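Local coordinates for protein ADP-ribosylglycohydrolase (Thermus thermophilus, PDB 2YZV) that belongs to the ADP-ribosylglycohydrolase family and folds as a single all-helical chain that holds two magnesium ions, at residues A14-A19 and R278-R283; L31-F36 and W211-E216; A226-A231 and G256-Q261; R236-G241 and G274-A279. One frame throughout, in Å; residues are numbered along the deposited sequence.

In the fold
Interactions 1 and 3 are buried and wholly apolar across the contact, methyl against methyl or ring. The centre of interaction 3, the deeper of the two, is about 8 Å from the centre of the chain. Interaction 4 is half in, half out: two aromatic rings meet inside, while a charged pair lies toward the surface. Interaction 2 is the surface contact, two loops joined by a lysine and a carbonyl. Interactions 1 and 4 both use helix 274-279. Interaction 3 touches all the others: Gln261 packs on Ala14 and Leu18, Trp230 lies against Ala213 and Pro214, and Tyr259 reaches Phe238. Along the chain, interactions 2 and 3 are nested within the loop closed by interaction 1.

Interaction 1 of 4, residues A14-A19 and R278-R283; sequences AFLGLA and RALHLR
Leu280 points toward helix 4-26 and meets it with both of its methyl groups. Its CB starts the approach without touching the helix, and its CG, placed anti to the backbone N (chi1 -170°), carries the branch forward. From there the two methyls divide the work. Leu280 CD1 settles on Ala19, 3.8 Å from Ala19 O and 3.9 Å from Ala19 CB. CD2 leans the other way and presses on Leu16, with only 3.4 Å between Leu280 CD2 and Leu16 CD1, tighter than ordinary van der Waals contact. Leu280 CD2 also keeps 4.0 Å from Ala19 CB, so the alanine methyl sits against both tips of the leucine fork.

The residues from Leu280 to Arg283 form a type II beta turn, with Leu282 in the positive-phi position (phi 61°) and also serving as N-cap of helix 283-298. The contact therefore sets the corner between the last two helices of this all-helical fold against the first one. Met286 of helix 283-298 and Trp55 each touch both Ala19 and Leu280. Trp55 is the neighbour in sequence of Thr56, a magnesium ligand, and the side chain of Ala19 is about 11 Å from a magnesium ion.

Leu16 reaches out from the helix with its CD1, which touches the far end of the turn too: Leu16 CD1 is 3.9 Å from Arg283 O and 4.2 Å from Arg283 CG. Beyond that point the arginine runs on in an extended chain, and Arg278 N sits off one face of its guanidinium, toward the rim.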
loop_
_atom_site.group_PDB
_atom_site.type_symbol
_atom_site.label_atom_id
_atom_site.label_comp_id
_atom_site.label_asym_id
_atom_site.label_seq_id
_atom_site.Cartn_x
_atom_site.Cartn_y
_atom_site.Cartn_z
ATOM N N ALA A 14 3.880 5.669 -7.518
ATOM C CA ALA A 14 3.056 4.842 -6.642
ATOM C C ALA A 14 3.838 3.647 -6.091
ATOM O O ALA A 14 3.710 3.309 -4.915
ATOM C CB ALA A 14 1.810 4.361 -7.393
ATOM N N PHE A 15 4.647 3.010 -6.936
ATOM C CA PHE A 15 5.425 1.846 -6.516
ATOM C C PHE A 15 6.573 2.241 -5.591
ATOM O O PHE A 15 6.723 1.684 -4.497
ATOM C CB PHE A 15 5.957 1.107 -7.755
ATOM C CG PHE A 15 6.326 -0.332 -7.504
ATOM C CD1 PHE A 15 5.935 -1.324 -8.399
ATOM C CD2 PHE A 15 7.064 -0.700 -6.383
ATOM C CE1 PHE A 15 6.273 -2.660 -8.185
ATOM C CE2 PHE A 15 7.409 -2.035 -6.157
ATOM C CZ PHE A 15 7.010 -3.019 -7.062
ATOM N N LEU A 16 7.385 3.200 -6.018
ATOM C CA LEU A 16 8.500 3.649 -5.190
ATOM C C LEU A 16 8.001 4.327 -3.916
ATOM O O LEU A 16 8.609 4.192 -2.855
ATOM C CB LEU A 16 9.402 4.609 -5.975
ATOM C CG LEU A 16 10.462 4.013 -6.912
ATOM C CD1 LEU A 16 11.536 3.342 -6.085
ATOM C CD2 LEU A 16 9.836 3.024 -7.882
ATOM N N GLY A 17 6.886 5.046 -4.019
ATOM C CA GLY A 17 6.330 5.715 -2.854
ATOM C C GLY A 17 5.960 4.715 -1.771
ATOM O O GLY A 17 6.084 4.998 -0.577
ATOM N N LEU A 18 5.491 3.547 -2.194
ATOM C CA LEU A 18 5.118 2.485 -1.261
ATOM C C LEU A 18 6.337 2.116 -0.414
ATOM O O LEU A 18 6.266 2.098 0.816
ATOM C CB LEU A 18 4.631 1.262 -2.048
ATOM C CG LEU A 18 4.054 0.038 -1.333
ATOM C CD1 LEU A 18 3.435 -0.878 -2.374
ATOM C CD2 LEU A 18 5.126 -0.703 -0.544
ATOM N N ALA A 19 7.455 1.834 -1.079
ATOM C CA ALA A 19 8.688 1.450 -0.397
ATOM C C ALA A 19 9.282 2.580 0.439
ATOM O O ALA A 19 9.820 2.345 1.521
ATOM C CB ALA A 19 9.713 0.958 -1.417
ATOM N N ARG A 278 17.297 8.041 -3.410
ATOM C CA ARG A 278 18.687 7.617 -3.533
ATOM C C ARG A 278 19.121 6.669 -2.423
ATOM O O ARG A 278 20.022 5.852 -2.617
ATOM C CB ARG A 278 19.621 8.832 -3.561
ATOM C CG ARG A 278 19.637 9.564 -4.897
ATOM C CD ARG A 278 20.738 10.615 -4.939
ATOM N NE ARG A 278 20.414 11.798 -4.148
ATOM C CZ ARG A 278 19.533 12.724 -4.517
ATOM N NH1 ARG A 278 18.887 12.605 -5.669
ATOM N NH2 ARG A 278 19.303 13.770 -3.736
ATOM N N ALA A 279 18.472 6.769 -1.267
ATOM C CA ALA A 279 18.805 5.923 -0.124
ATOM C C ALA A 279 18.010 4.619 -0.109
ATOM O O ALA A 279 18.344 3.690 0.622
ATOM C CB ALA A 279 18.553 6.691 1.170
ATOM N N LEU A 280 16.966 4.558 -0.929
ATOM C CA LEU A 280 16.075 3.401 -0.997
ATOM C C LEU A 280 16.688 2.095 -1.509
ATOM O O LEU A 280 17.255 2.043 -2.600
ATOM C CB LEU A 280 14.860 3.756 -1.857
ATOM C CG LEU A 280 13.697 2.761 -1.870
ATOM C CD1 LEU A 280 13.047 2.706 -0.490
ATOM C CD2 LEU A 280 12.676 3.200 -2.912
ATOM N N HIS A 281 16.544 1.033 -0.721
ATOM C CA HIS A 281 17.070 -0.278 -1.092
ATOM C C HIS A 281 16.315 -0.823 -2.311
ATOM O O HIS A 281 15.086 -0.806 -2.345
ATOM C CB HIS A 281 16.921 -1.249 0.085
ATOM C CG HIS A 281 17.566 -2.581 -0.143
ATOM N ND1 HIS A 281 17.100 -3.741 0.437
ATOM C CD2 HIS A 281 18.645 -2.936 -0.880
ATOM C CE1 HIS A 281 17.862 -4.754 0.065
ATOM N NE2 HIS A 281 18.807 -4.292 -0.735
ATOM N N LEU A 282 17.061 -1.304 -3.303
ATOM C CA LEU A 282 16.496 -1.862 -4.533
ATOM C C LEU A 282 15.666 -0.871 -5.348
ATOM O O LEU A 282 14.713 -1.253 -6.028
ATOM C CB LEU A 282 15.653 -3.104 -4.219
ATOM C CG LEU A 282 16.367 -4.223 -3.453
ATOM C CD1 LEU A 282 15.454 -5.438 -3.363
ATOM C CD2 LEU A 282 17.662 -4.594 -4.161
ATOM N N ARG A 283 16.043 0.399 -5.276
ATOM C CA ARG A 283 15.371 1.465 -6.010
ATOM C C ARG A 283 15.242 1.119 -7.496
ATOM O O ARG A 283 14.150 1.153 -8.068
ATOM C CB ARG A 283 16.180 2.753 -5.861
ATOM C CG ARG A 283 15.674 3.924 -6.673
ATOM C CD ARG A 283 16.774 4.965 -6.780
ATOM N NE ARG A 283 16.339 6.185 -7.448
ATOM C CZ ARG A 283 17.132 7.228 -7.666
ATOM N NH1 ARG A 283 18.398 7.188 -7.269
ATOM N NH2 ARG A 283 16.661 8.311 -8.270
#

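Interaction 2 of 4, residues L31-F36 and W211-E216; sequences LPKGTF and WEAPEE
Lys33 spans the gap with its whole side chain and ends in a hydrogen bond from NZ to Pro214 O of 2.9 Å. The donor sits close to the line of the carbonyl bond, at a C=O...NZ angle of 169°. On the way it passes a second carbonyl: Glu215 O lies 3.4 Å from Lys33 CB and 3.6 Å from Lys33 CD. The chain runs alongside this oxygen because every torsion from chi1 (-178°) outward is anti, which stretches the lysine to full length. Ala213 CB flanks the ammonium group, 4.3 Å from Lys33 NZ.

The next shell fixes both ends. Lys33 is the second residue of a type II beta turn from Pro32 to Thr35, and Gly34 takes its positive-phi corner. Pro32 O is held by Thr35 OG1 at 2.7 Å, with only a weak backbone bond from Thr35 N beside it. Across the gap, Pro214 rests on Ala227 and Trp230 of helix 221-234, and Leu248 touches both Lys33 and Pro214. Leu31 is joined through its backbone to Gly250, next to the magnesium ligand Asp251.

The cation is thus met by a neutral carbonyl dipole. Glu215 OE2 stays 4.9 Å from Lys33 NZ, too far for a salt bridge, though its charge probably helps to steady the ammonium group at this surface.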
loop_
_atom_site.group_PDB
_atom_site.type_symbol
_atom_site.label_atom_id
_atom_site.label_comp_id
_atom_site.label_asym_id
_atom_site.label_seq_id
_atom_site.Cartn_x
_atom_site.Cartn_y
_atom_site.Cartn_z
ATOM N N LEU A 31 5.948 2.920 18.095
ATOM C CA LEU A 31 6.087 4.038 19.023
ATOM C C LEU A 31 4.791 4.822 19.127
ATOM O O LEU A 31 4.149 5.107 18.119
ATOM C CB LEU A 31 7.196 4.988 18.572
ATOM C CG LEU A 31 8.606 4.427 18.382
ATOM C CD1 LEU A 31 9.546 5.562 18.015
ATOM C CD2 LEU A 31 9.076 3.737 19.654
ATOM N N PRO A 32 4.383 5.179 20.353
ATOM C CA PRO A 32 3.143 5.942 20.517
ATOM C C PRO A 32 3.313 7.352 19.964
ATOM O O PRO A 32 4.383 7.953 20.084
ATOM C CB PRO A 32 2.934 5.942 22.029
ATOM C CG PRO A 32 3.576 4.670 22.460
ATOM C CD PRO A 32 4.851 4.665 21.650
ATOM N N LYS A 33 2.257 7.876 19.353
ATOM C CA LYS A 33 2.294 9.216 18.783
ATOM C C LYS A 33 2.713 10.263 19.814
ATOM O O LYS A 33 2.345 10.176 20.985
ATOM C CB LYS A 33 0.917 9.576 18.216
ATOM C CG LYS A 33 0.845 10.944 17.561
ATOM C CD LYS A 33 -0.560 11.244 17.050
ATOM C CE LYS A 33 -0.616 12.601 16.369
ATOM N NZ LYS A 33 -2.001 12.956 15.939
ATOM N N GLY A 34 3.498 11.240 19.369
ATOM C CA GLY A 34 3.936 12.316 20.241
ATOM C C GLY A 34 4.933 11.989 21.337
ATOM O O GLY A 34 5.111 12.790 22.255
ATOM N N THR A 35 5.586 10.835 21.258
ATOM C CA THR A 35 6.566 10.462 22.276
ATOM C C THR A 35 7.977 10.442 21.698
ATOM O O THR A 35 8.935 10.083 22.389
ATOM C CB THR A 35 6.274 9.064 22.871
ATOM O OG1 THR A 35 6.401 8.073 21.847
ATOM C CG2 THR A 35 4.870 9.007 23.455
ATOM N N PHE A 36 8.104 10.833 20.435
ATOM C CA PHE A 36 9.398 10.841 19.763
ATOM C C PHE A 36 9.548 12.058 18.853
ATOM O O PHE A 36 8.560 12.597 18.350
ATOM C CB PHE A 36 9.556 9.553 18.949
ATOM C CG PHE A 36 8.465 9.343 17.935
ATOM C CD1 PHE A 36 8.570 9.881 16.657
ATOM C CD2 PHE A 36 7.317 8.630 18.272
ATOM C CE1 PHE A 36 7.547 9.714 15.725
ATOM C CE2 PHE A 36 6.287 8.456 17.351
ATOM C CZ PHE A 36 6.401 8.998 16.074
ATOM N N TRP A 211 -11.000 13.066 7.979
ATOM C CA TRP A 211 -10.663 14.484 8.113
ATOM C C TRP A 211 -10.033 14.782 9.475
ATOM O O TRP A 211 -9.360 15.805 9.650
ATOM C CB TRP A 211 -11.909 15.360 7.915
ATOM C CG TRP A 211 -12.528 15.291 6.531
ATOM C CD1 TRP A 211 -13.794 14.876 6.224
ATOM C CD2 TRP A 211 -11.934 15.709 5.292
ATOM N NE1 TRP A 211 -14.027 15.013 4.876
ATOM C CE2 TRP A 211 -12.904 15.523 4.279
ATOM C CE3 TRP A 211 -10.679 16.228 4.938
ATOM C CZ2 TRP A 211 -12.660 15.838 2.935
ATOM C CZ3 TRP A 211 -10.436 16.542 3.595
ATOM C CH2 TRP A 211 -11.425 16.344 2.614
ATOM N N GLU A 212 -10.248 13.893 10.439
ATOM C CA GLU A 212 -9.681 14.088 11.768
ATOM C C GLU A 212 -8.365 13.336 11.892
ATOM O O GLU A 212 -8.234 12.219 11.398
ATOM C CB GLU A 212 -10.646 13.592 12.844
ATOM C CG GLU A 212 -10.158 13.880 14.249
ATOM C CD GLU A 212 -9.978 15.365 14.496
ATOM O OE1 GLU A 212 -11.000 16.081 14.544
ATOM O OE2 GLU A 212 -8.819 15.813 14.629
ATOM N N ALA A 213 -7.392 13.953 12.554
ATOM C CA ALA A 213 -6.087 13.325 12.739
ATOM C C ALA A 213 -6.210 12.116 13.658
ATOM O O ALA A 213 -6.867 12.179 14.699
ATOM C CB ALA A 213 -5.102 14.329 13.335
ATOM N N PRO A 214 -5.594 10.986 13.275
ATOM C CA PRO A 214 -5.646 9.770 14.091
ATOM C C PRO A 214 -4.826 9.957 15.366
ATOM O O PRO A 214 -3.917 10.787 15.406
ATOM C CB PRO A 214 -5.020 8.711 13.182
ATOM C CG PRO A 214 -5.269 9.237 11.805
ATOM C CD PRO A 214 -4.983 10.706 11.966
ATOM N N GLU A 215 -5.148 9.185 16.400
ATOM C CA GLU A 215 -4.417 9.259 17.660
ATOM C C GLU A 215 -3.174 8.376 17.582
ATOM O O GLU A 215 -2.294 8.446 18.442
ATOM C CB GLU A 215 -5.302 8.806 18.822
ATOM C CG GLU A 215 -6.488 9.719 19.100
ATOM C CD GLU A 215 -6.074 11.118 19.526
ATOM O OE1 GLU A 215 -6.971 11.927 19.842
ATOM O OE2 GLU A 215 -4.859 11.414 19.548
ATOM N N GLU A 216 -3.120 7.533 16.553
ATOM C CA GLU A 216 -1.984 6.643 16.327
ATOM C C GLU A 216 -2.105 6.015 14.943
ATOM O O GLU A 216 -3.133 6.161 14.287
ATOM C CB GLU A 216 -1.931 5.534 17.385
ATOM C CG GLU A 216 -2.795 4.314 17.093
ATOM C CD GLU A 216 -4.278 4.566 17.268
ATOM O OE1 GLU A 216 -5.066 3.620 17.045
ATOM O OE2 GLU A 216 -4.661 5.700 17.631
#

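Interaction 3 of 4, residues A226-A231 and G256-Q261; sequences AAALWA and GAVYGQ
Ala228 is the small bump at the middle of this crossing, and it sits against Val258 and Tyr259 of the opposing helix. Ala228 CB rests against both, 3.5 Å from Val258 CG1 and 3.8 Å from Tyr259 N, so the methyl reaches right down to the backbone. With so little side chain in the way, the CA atoms of Ala228 and Tyr259 come within 4.6 Å. Val258 offers the CG1 branch because chi1 of 175° swings that methyl anti to its backbone N.

One turn further on, Ala231 fills the next hollow, beside the tyrosine ring. Ala231 CB approaches Tyr259 CD1 obliquely at 3.7 Å, and Tyr259 CE1 runs on over the backbone at 3.7 Å from Ala231 C. The ring turns its CD1-CE1 edge to helix 221-234, with Ala228 O in its plane. Its hydroxyl passes beyond the helix pair to Phe238 O, a hydrogen bond that ties the tyrosine to the start of helix 238-246. Ala245 of that helix touches both Ala231 and Tyr259. Leu171 of helix 162-179 packs on Val258.

Across the short segments the axes approach to 8.5 Å and cross at -51°, an angle consistent with the class near -50° of ridges-into-grooves packing. Small alanines let the two helices come this close in the interior of the all-helical ADP-ribosylglycohydrolase fold, where helix 221-234 lies against the helix whose first turn contributes Asp253 and Thr254 to the magnesium sites.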
loop_
_atom_site.group_PDB
_atom_site.type_symbol
_atom_site.label_atom_id
_atom_site.label_comp_id
_atom_site.label_asym_id
_atom_site.label_seq_id
_atom_site.Cartn_x
_atom_site.Cartn_y
_atom_site.Cartn_z
ATOM N N ALA A 226 -7.834 5.259 6.634
ATOM C CA ALA A 226 -8.224 6.583 7.118
ATOM C C ALA A 226 -7.021 7.454 7.473
ATOM O O ALA A 226 -7.034 8.664 7.242
ATOM C CB ALA A 226 -9.142 6.444 8.331
ATOM N N ALA A 227 -5.982 6.841 8.038
ATOM C CA ALA A 227 -4.784 7.585 8.416
ATOM C C ALA A 227 -4.046 8.071 7.175
ATOM O O ALA A 227 -3.523 9.190 7.144
ATOM C CB ALA A 227 -3.863 6.705 9.265
ATOM N N ALA A 228 -3.998 7.226 6.151
ATOM C CA ALA A 228 -3.325 7.588 4.912
ATOM C C ALA A 228 -4.099 8.706 4.221
ATOM O O ALA A 228 -3.508 9.648 3.697
ATOM C CB ALA A 228 -3.223 6.370 3.994
ATOM N N LEU A 229 -5.426 8.605 4.232
ATOM C CA LEU A 229 -6.258 9.626 3.605
ATOM C C LEU A 229 -6.122 10.962 4.335
ATOM O O LEU A 229 -6.130 12.019 3.711
ATOM C CB LEU A 229 -7.723 9.180 3.577
ATOM C CG LEU A 229 -8.049 8.096 2.547
ATOM C CD1 LEU A 229 -9.485 7.626 2.728
ATOM C CD2 LEU A 229 -7.844 8.648 1.137
ATOM N N TRP A 230 -5.999 10.915 5.658
ATOM C CA TRP A 230 -5.836 12.135 6.439
ATOM C C TRP A 230 -4.523 12.822 6.062
ATOM O O TRP A 230 -4.486 14.025 5.819
ATOM C CB TRP A 230 -5.823 11.796 7.932
ATOM C CG TRP A 230 -5.296 12.897 8.790
ATOM C CD1 TRP A 230 -5.954 14.034 9.171
ATOM C CD2 TRP A 230 -3.979 12.987 9.346
ATOM N NE1 TRP A 230 -5.125 14.827 9.930
ATOM C CE2 TRP A 230 -3.906 14.209 10.053
ATOM C CE3 TRP A 230 -2.851 12.154 9.314
ATOM C CZ2 TRP A 230 -2.747 14.621 10.724
ATOM C CZ3 TRP A 230 -1.697 12.563 9.982
ATOM C CH2 TRP A 230 -1.657 13.788 10.676
ATOM N N ALA A 231 -3.444 12.046 6.012
ATOM C CA ALA A 231 -2.132 12.590 5.675
ATOM C C ALA A 231 -2.136 13.162 4.265
ATOM O O ALA A 231 -1.501 14.182 3.993
ATOM C CB ALA A 231 -1.066 11.500 5.801
ATOM N N GLY A 256 2.579 4.521 6.314
ATOM C CA GLY A 256 3.470 5.200 5.393
ATOM C C GLY A 256 3.419 4.583 4.002
ATOM O O GLY A 256 3.435 5.297 2.997
ATOM N N ALA A 257 3.351 3.256 3.933
ATOM C CA ALA A 257 3.304 2.571 2.641
ATOM C C ALA A 257 2.008 2.846 1.888
ATOM O O ALA A 257 2.018 2.992 0.666
ATOM C CB ALA A 257 3.481 1.073 2.835
ATOM N N VAL A 258 0.890 2.911 2.604
ATOM C CA VAL A 258 -0.391 3.177 1.950
ATOM C C VAL A 258 -0.408 4.624 1.464
ATOM O O VAL A 258 -0.802 4.894 0.329
ATOM C CB VAL A 258 -1.571 2.897 2.905
ATOM C CG1 VAL A 258 -2.899 3.292 2.257
ATOM C CG2 VAL A 258 -1.592 1.406 3.246
ATOM N N TYR A 259 0.029 5.549 2.316
ATOM C CA TYR A 259 0.089 6.953 1.924
ATOM C C TYR A 259 1.010 7.088 0.713
ATOM O O TYR A 259 0.710 7.810 -0.238
ATOM C CB TYR A 259 0.647 7.817 3.061
ATOM C CG TYR A 259 1.012 9.217 2.608
ATOM C CD1 TYR A 259 0.057 10.230 2.568
ATOM C CD2 TYR A 259 2.294 9.500 2.137
ATOM C CE1 TYR A 259 0.366 11.488 2.063
ATOM C CE2 TYR A 259 2.615 10.750 1.627
ATOM C CZ TYR A 259 1.647 11.740 1.590
ATOM O OH TYR A 259 1.944 12.969 1.043
ATOM N N GLY A 260 2.138 6.387 0.766
ATOM C CA GLY A 260 3.111 6.443 -0.312
ATOM C C GLY A 260 2.562 6.049 -1.668
ATOM O O GLY A 260 2.902 6.660 -2.683
ATOM N N GLN A 261 1.722 5.021 -1.690
ATOM C CA GLN A 261 1.119 4.556 -2.932
ATOM C C GLN A 261 0.187 5.609 -3.514
ATOM O O GLN A 261 0.262 5.926 -4.701
ATOM C CB GLN A 261 0.317 3.282 -2.688
ATOM C CG GLN A 261 1.159 2.081 -2.328
ATOM C CD GLN A 261 0.307 0.918 -1.900
ATOM O OE1 GLN A 261 -0.397 0.311 -2.711
ATOM N NE2 GLN A 261 0.350 0.606 -0.613
#

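Interaction 4 of 4, residues R236-G241 and G274-A279; sequences RDFEEG and GRWLRA
The rings of Phe238 and Trp276 meet edge to edge, Phe238 CE2 lying 4.0 Å from Trp276 CZ3 and each atom near the plane of the other ring. The indole turns its six-membered end to helix 238-246, and Glu239 comes in at the same end: Glu239 CG is 3.7 Å from Trp276 CH2, in an oblique approach, with the carboxylate plane turned 73° from the indole.

Beyond this point the glutamate stays extended and brings OE1 to the edge of the Arg275 guanidinium. The salt bridge from Arg275 NH2 to Glu239 OE1, 2.8 Å long, is bent to 128° and weak, and the place of OE1 is less certain than most. Glu239 OE1 also pairs with Arg243, subject to the same doubt, while Arg275 NE has its main partner in the carboxylate of Glu41, which also takes the Trp276 NE1 hydrogen.

Trp276 reaches Val20 and Leu24 of helix 4-26, while Phe238 leans on Ala263 and Tyr267 of helix 252-267. Asp237 OD1 accepts from Glu240 N at 2.7 Å, a nearly straight bond (173°). This is the classic N-cap aspartate: it starts the helix whose first turn supplies both Phe238 and Glu239.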
loop_
_atom_site.group_PDB
_atom_site.type_symbol
_atom_site.label_atom_id
_atom_site.label_comp_id
_atom_site.label_asym_id
_atom_site.label_seq_id
_atom_site.Cartn_x
_atom_site.Cartn_y
_atom_site.Cartn_z
ATOM N N ARG A 236 0.560 19.126 1.766
ATOM C CA ARG A 236 0.506 19.951 0.562
ATOM C C ARG A 236 1.380 19.393 -0.560
ATOM O O ARG A 236 1.252 19.788 -1.720
ATOM C CB ARG A 236 0.911 21.385 0.904
ATOM C CG ARG A 236 -0.118 22.095 1.772
ATOM C CD ARG A 236 0.432 23.385 2.351
ATOM N NE ARG A 236 1.464 23.127 3.351
ATOM C CZ ARG A 236 2.180 24.072 3.952
ATOM N NH1 ARG A 236 1.981 25.348 3.653
ATOM N NH2 ARG A 236 3.094 23.740 4.853
ATOM N N ASP A 237 2.271 18.474 -0.202
ATOM C CA ASP A 237 3.141 17.815 -1.164
ATOM C C ASP A 237 3.469 16.429 -0.620
ATOM O O ASP A 237 3.087 16.097 0.502
ATOM C CB ASP A 237 4.425 18.625 -1.413
ATOM C CG ASP A 237 5.140 19.010 -0.138
ATOM O OD1 ASP A 237 5.411 18.124 0.697
ATOM O OD2 ASP A 237 5.448 20.210 0.027
ATOM N N PHE A 238 4.160 15.620 -1.413
ATOM C CA PHE A 238 4.495 14.264 -0.988
ATOM C C PHE A 238 5.219 14.225 0.356
ATOM O O PHE A 238 4.821 13.500 1.275
ATOM C CB PHE A 238 5.367 13.579 -2.040
ATOM C CG PHE A 238 5.593 12.118 -1.774
ATOM C CD1 PHE A 238 4.766 11.159 -2.351
ATOM C CD2 PHE A 238 6.621 11.701 -0.932
ATOM C CE1 PHE A 238 4.955 9.805 -2.098
ATOM C CE2 PHE A 238 6.821 10.349 -0.669
ATOM C CZ PHE A 238 5.985 9.397 -1.254
ATOM N N GLU A 239 6.286 15.005 0.464
ATOM C CA GLU A 239 7.087 15.048 1.680
ATOM C C GLU A 239 6.295 15.411 2.933
ATOM O O GLU A 239 6.365 14.711 3.946
ATOM C CB GLU A 239 8.248 16.032 1.503
ATOM C CG GLU A 239 9.227 16.052 2.664
ATOM C CD GLU A 239 10.435 16.928 2.390
ATOM O OE1 GLU A 239 11.372 16.925 3.213
ATOM O OE2 GLU A 239 10.444 17.621 1.351
ATOM N N GLU A 240 5.537 16.500 2.873
ATOM C CA GLU A 240 4.769 16.924 4.038
ATOM C C GLU A 240 3.751 15.878 4.482
ATOM O O GLU A 240 3.614 15.602 5.678
ATOM C CB GLU A 240 4.062 18.255 3.765
ATOM C CG GLU A 240 3.289 18.767 4.966
ATOM C CD GLU A 240 2.763 20.175 4.779
ATOM O OE1 GLU A 240 2.086 20.432 3.765
ATOM O OE2 GLU A 240 3.029 21.023 5.657
ATOM N N GLY A 241 3.041 15.299 3.518
ATOM C CA GLY A 241 2.056 14.283 3.843
ATOM C C GLY A 241 2.716 13.037 4.409
ATOM O O GLY A 241 2.196 12.422 5.337
ATOM N N GLY A 274 14.460 13.476 -3.613
ATOM C CA GLY A 274 15.529 12.706 -4.218
ATOM C C GLY A 274 16.382 11.938 -3.227
ATOM O O GLY A 274 16.780 10.802 -3.498
ATOM N N ARG A 275 16.671 12.545 -2.080
ATOM C CA ARG A 275 17.495 11.885 -1.078
ATOM C C ARG A 275 16.828 10.625 -0.530
ATOM O O ARG A 275 17.513 9.680 -0.145
ATOM C CB ARG A 275 17.838 12.852 0.062
ATOM C CG ARG A 275 16.649 13.426 0.797
ATOM C CD ARG A 275 17.097 14.457 1.818
ATOM N NE ARG A 275 15.980 14.976 2.600
ATOM C CZ ARG A 275 15.014 15.750 2.115
ATOM N NH1 ARG A 275 15.019 16.110 0.839
ATOM N NH2 ARG A 275 14.035 16.158 2.911
ATOM N N TRP A 276 15.497 10.612 -0.488
ATOM C CA TRP A 276 14.780 9.433 -0.006
ATOM C C TRP A 276 14.921 8.311 -1.031
ATOM O O TRP A 276 15.174 7.158 -0.676
ATOM C CB TRP A 276 13.292 9.747 0.221
ATOM C CG TRP A 276 13.020 10.596 1.438
ATOM C CD1 TRP A 276 13.932 11.017 2.369
ATOM C CD2 TRP A 276 11.749 11.111 1.865
ATOM N NE1 TRP A 276 13.309 11.756 3.345
ATOM C CE2 TRP A 276 11.970 11.832 3.062
ATOM C CE3 TRP A 276 10.446 11.033 1.354
ATOM C CZ2 TRP A 276 10.934 12.472 3.757
ATOM C CZ3 TRP A 276 9.413 11.670 2.047
ATOM C CH2 TRP A 276 9.666 12.379 3.236
ATOM N N LEU A 277 14.761 8.655 -2.304
ATOM C CA LEU A 277 14.882 7.676 -3.378
ATOM C C LEU A 277 16.314 7.152 -3.508
ATOM O O LEU A 277 16.526 5.957 -3.691
ATOM C CB LEU A 277 14.430 8.292 -4.708
ATOM C CG LEU A 277 12.943 8.643 -4.829
ATOM C CD1 LEU A 277 12.697 9.423 -6.116
ATOM C CD2 LEU A 277 12.110 7.371 -4.810
ATOM N N ARG A 278 17.297 8.041 -3.410
ATOM C CA ARG A 278 18.687 7.617 -3.533
ATOM C C ARG A 278 19.121 6.669 -2.423
ATOM O O ARG A 278 20.022 5.852 -2.617
ATOM C CB ARG A 278 19.621 8.832 -3.561
ATOM C CG ARG A 278 19.637 9.564 -4.897
ATOM C CD ARG A 278 20.738 10.615 -4.939
ATOM N NE ARG A 278 20.414 11.798 -4.148
ATOM C CZ ARG A 278 19.533 12.724 -4.517
ATOM N NH1 ARG A 278 18.887 12.605 -5.669
ATOM N NH2 ARG A 278 19.303 13.770 -3.736
ATOM N N ALA A 279 18.472 6.769 -1.267
ATOM C CA ALA A 279 18.805 5.923 -0.124
ATOM C C ALA A 279 18.010 4.619 -0.109
ATOM O O ALA A 279 18.344 3.690 0.622
ATOM C CB ALA A 279 18.553 6.691 1.170
#